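Local structure of tyrosinase (Aspergillus oryzae, 6JU7) at residues B[236-241]-B[357-362]. The protein probably catalyses the copper-dependent oxidation of L-tyrosine and L-dopa to L-dopaquinone by molecular oxygen, as part of melanin biosynthesis. The protein carries 1 engineered substitution. Numbering follows the deposited sequence.
Sequences STTKYG and AGHMSS. With TYR (tyrosine), chain E.
The imidazole of His359 lies across the backbone at Thr237, whose CA sits over one ring face, 3.7 Å from the centroid, in a CH-pi contact. CG, anti to the carbonyl carbon (chi1 -70°), directs the ring toward the 236-241 loop. CG2 of Thr238 meets the flat ring's edge in plane, 3.9 Å from ND1, while CG2 of Thr237 lies 3.9 Å from CD2. Each branched threonine thus offers a methyl to the imidazole and turns its hydroxyl elsewhere, Thr237 OG1 hydrogen-bonding Phe200 N and Thr238 OG1 Gly255 O. The backbone N of His359 donates to Thr238 O at 3.1 Å; a water gives that carbonyl a second donor and Met360 N an acceptor. Lacking a side chain, Gly358 lets its CA come to 3.3 Å from Thr238 O in a CA-H...O contact where the chains pass close. The 3-10 turn 359-361 carries Ser361 O to the bound tyrosine's amino N (2.8 Å), while Met360 O accepts from copper ligand His336, a second-shell bond that probably helps to orient its imidazole. Within the common central domain of tyrosinase, the contact joins the loop between strand 225-229 and helix 248-251 to that between strand 356-357 and helix 371-389, Met360 packing against helices 328-340 and 371-389.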
loop_
_atom_site.group_PDB
_atom_site.type_symbol
_atom_site.label_atom_id
_atom_site.label_comp_id
_atom_site.label_asym_id
_atom_site.label_seq_id
_atom_site.Cartn_x
_atom_site.Cartn_y
_atom_site.Cartn_z
ATOM N N SER B 236 -6.207 -11.142 1.172
ATOM C CA SER B 236 -4.915 -10.879 1.775
ATOM C C SER B 236 -5.031 -10.267 3.165
ATOM O O SER B 236 -5.972 -9.535 3.479
ATOM C CB SER B 236 -4.156 -9.884 0.882
ATOM O OG SER B 236 -2.891 -9.536 1.411
ATOM N N THR B 237 -4.044 -10.535 4.015
ATOM C CA THR B 237 -3.882 -9.734 5.221
ATOM C C THR B 237 -3.666 -8.270 4.845
ATOM O O THR B 237 -3.148 -7.963 3.761
ATOM C CB THR B 237 -2.738 -10.278 6.093
ATOM O OG1 THR B 237 -1.491 -10.285 5.379
ATOM C CG2 THR B 237 -3.013 -11.716 6.541
ATOM N N THR B 238 -4.078 -7.359 5.724
ATOM C CA THR B 238 -3.883 -5.920 5.492
ATOM C C THR B 238 -3.466 -5.246 6.797
ATOM O O THR B 238 -3.800 -5.712 7.892
ATOM C CB THR B 238 -5.165 -5.301 4.914
ATOM O OG1 THR B 238 -5.011 -3.881 4.722
ATOM C CG2 THR B 238 -6.361 -5.482 5.827
ATOM N N LYS B 239 -2.731 -4.145 6.646
ATOM C CA LYS B 239 -2.450 -3.190 7.711
ATOM C C LYS B 239 -3.244 -1.927 7.371
ATOM O O LYS B 239 -2.926 -1.303 6.347
ATOM C CB LYS B 239 -0.959 -2.868 7.819
ATOM C CG LYS B 239 -0.075 -4.087 8.115
ATOM C CD LYS B 239 1.385 -3.738 7.826
ATOM C CE LYS B 239 2.373 -4.879 8.001
ATOM N NZ LYS B 239 2.002 -6.065 7.174
ATOM N N TYR B 240 -4.251 -1.588 8.160
ATOM C CA TYR B 240 -5.089 -0.404 8.072
ATOM C C TYR B 240 -6.053 -0.383 6.897
ATOM O O TYR B 240 -6.774 0.616 6.754
ATOM C CB TYR B 240 -4.248 0.902 8.036
ATOM C CG TYR B 240 -3.653 1.270 9.380
ATOM C CD1 TYR B 240 -2.492 0.643 9.821
ATOM C CD2 TYR B 240 -4.259 2.202 10.219
ATOM C CE1 TYR B 240 -1.949 0.966 11.056
ATOM C CE2 TYR B 240 -3.707 2.522 11.449
ATOM C CZ TYR B 240 -2.550 1.902 11.866
ATOM O OH TYR B 240 -2.026 2.224 13.103
ATOM N N GLY B 241 -6.115 -1.393 6.031
ATOM C CA GLY B 241 -6.899 -1.231 4.817
ATOM C C GLY B 241 -8.386 -1.490 4.883
ATOM O O GLY B 241 -9.082 -1.342 3.861
ATOM N N ALA B 357 -8.491 -0.406 9.766
ATOM C CA ALA B 357 -8.318 -1.614 10.571
ATOM C C ALA B 357 -7.641 -2.716 9.770
ATOM O O ALA B 357 -7.689 -2.754 8.540
ATOM C CB ALA B 357 -9.663 -2.128 11.082
ATOM N N GLY B 358 -7.042 -3.658 10.492
ATOM C CA GLY B 358 -6.318 -4.736 9.813
ATOM C C GLY B 358 -5.981 -5.853 10.758
ATOM O O GLY B 358 -6.223 -5.771 11.983
ATOM N N HIS B 359 -5.437 -6.941 10.201
ATOM C CA HIS B 359 -5.332 -8.192 10.928
ATOM C C HIS B 359 -4.598 -8.110 12.257
ATOM O O HIS B 359 -5.025 -8.758 13.239
ATOM C CB HIS B 359 -4.635 -9.217 10.008
ATOM C CG HIS B 359 -5.569 -9.590 8.889
ATOM N ND1 HIS B 359 -5.913 -8.713 7.891
ATOM C CD2 HIS B 359 -6.205 -10.757 8.622
ATOM C CE1 HIS B 359 -6.744 -9.333 7.068
ATOM N NE2 HIS B 359 -6.940 -10.572 7.483
ATOM N N MET B 360 -3.469 -7.401 12.318
ATOM C CA MET B 360 -2.639 -7.433 13.532
ATOM C C MET B 360 -3.345 -6.888 14.765
ATOM O O MET B 360 -2.903 -7.172 15.878
ATOM C CB MET B 360 -1.311 -6.706 13.279
ATOM C CG MET B 360 -0.245 -7.623 12.674
ATOM S SD MET B 360 0.494 -8.735 13.894
ATOM C CE MET B 360 1.563 -7.533 14.725
ATOM N N SER B 361 -4.427 -6.119 14.593
ATOM C CA SER B 361 -5.138 -5.589 15.758
ATOM C C SER B 361 -6.149 -6.560 16.341
ATOM O O SER B 361 -6.779 -6.208 17.341
ATOM C CB SER B 361 -5.855 -4.287 15.368
ATOM O OG SER B 361 -7.033 -4.567 14.632
ATOM N N SER B 362 -6.346 -7.725 15.741
ATOM C CA SER B 362 -7.440 -8.617 16.141
ATOM C C SER B 362 -6.894 -9.983 16.524
ATOM O O SER B 362 -6.327 -10.678 15.683
ATOM C CB SER B 362 -8.428 -8.732 14.971
ATOM O OG SER B 362 -9.455 -9.679 15.246
HETATM N N TYR E . -6.624 -5.640 20.110
HETATM C CA TYR E . -5.990 -6.031 21.364
HETATM C C TYR E . -6.263 -4.977 22.441
HETATM O O TYR E . -6.065 -5.296 23.625
HETATM C CB TYR E . -4.489 -6.224 21.216
HETATM C CG TYR E . -4.018 -7.505 20.567
HETATM C CD1 TYR E . -3.357 -8.471 21.322
HETATM C CD2 TYR E . -4.192 -7.755 19.215
HETATM C CE1 TYR E . -2.909 -9.650 20.751
HETATM C CE2 TYR E . -3.748 -8.923 18.628
HETATM C CZ TYR E . -3.100 -9.872 19.398
HETATM O OH TYR E . -2.658 -11.028 18.811
HETATM O OXT TYR E . -6.667 -3.859 22.070
HETATM O O HOH W 1 -2.079 -6.448 9.998
#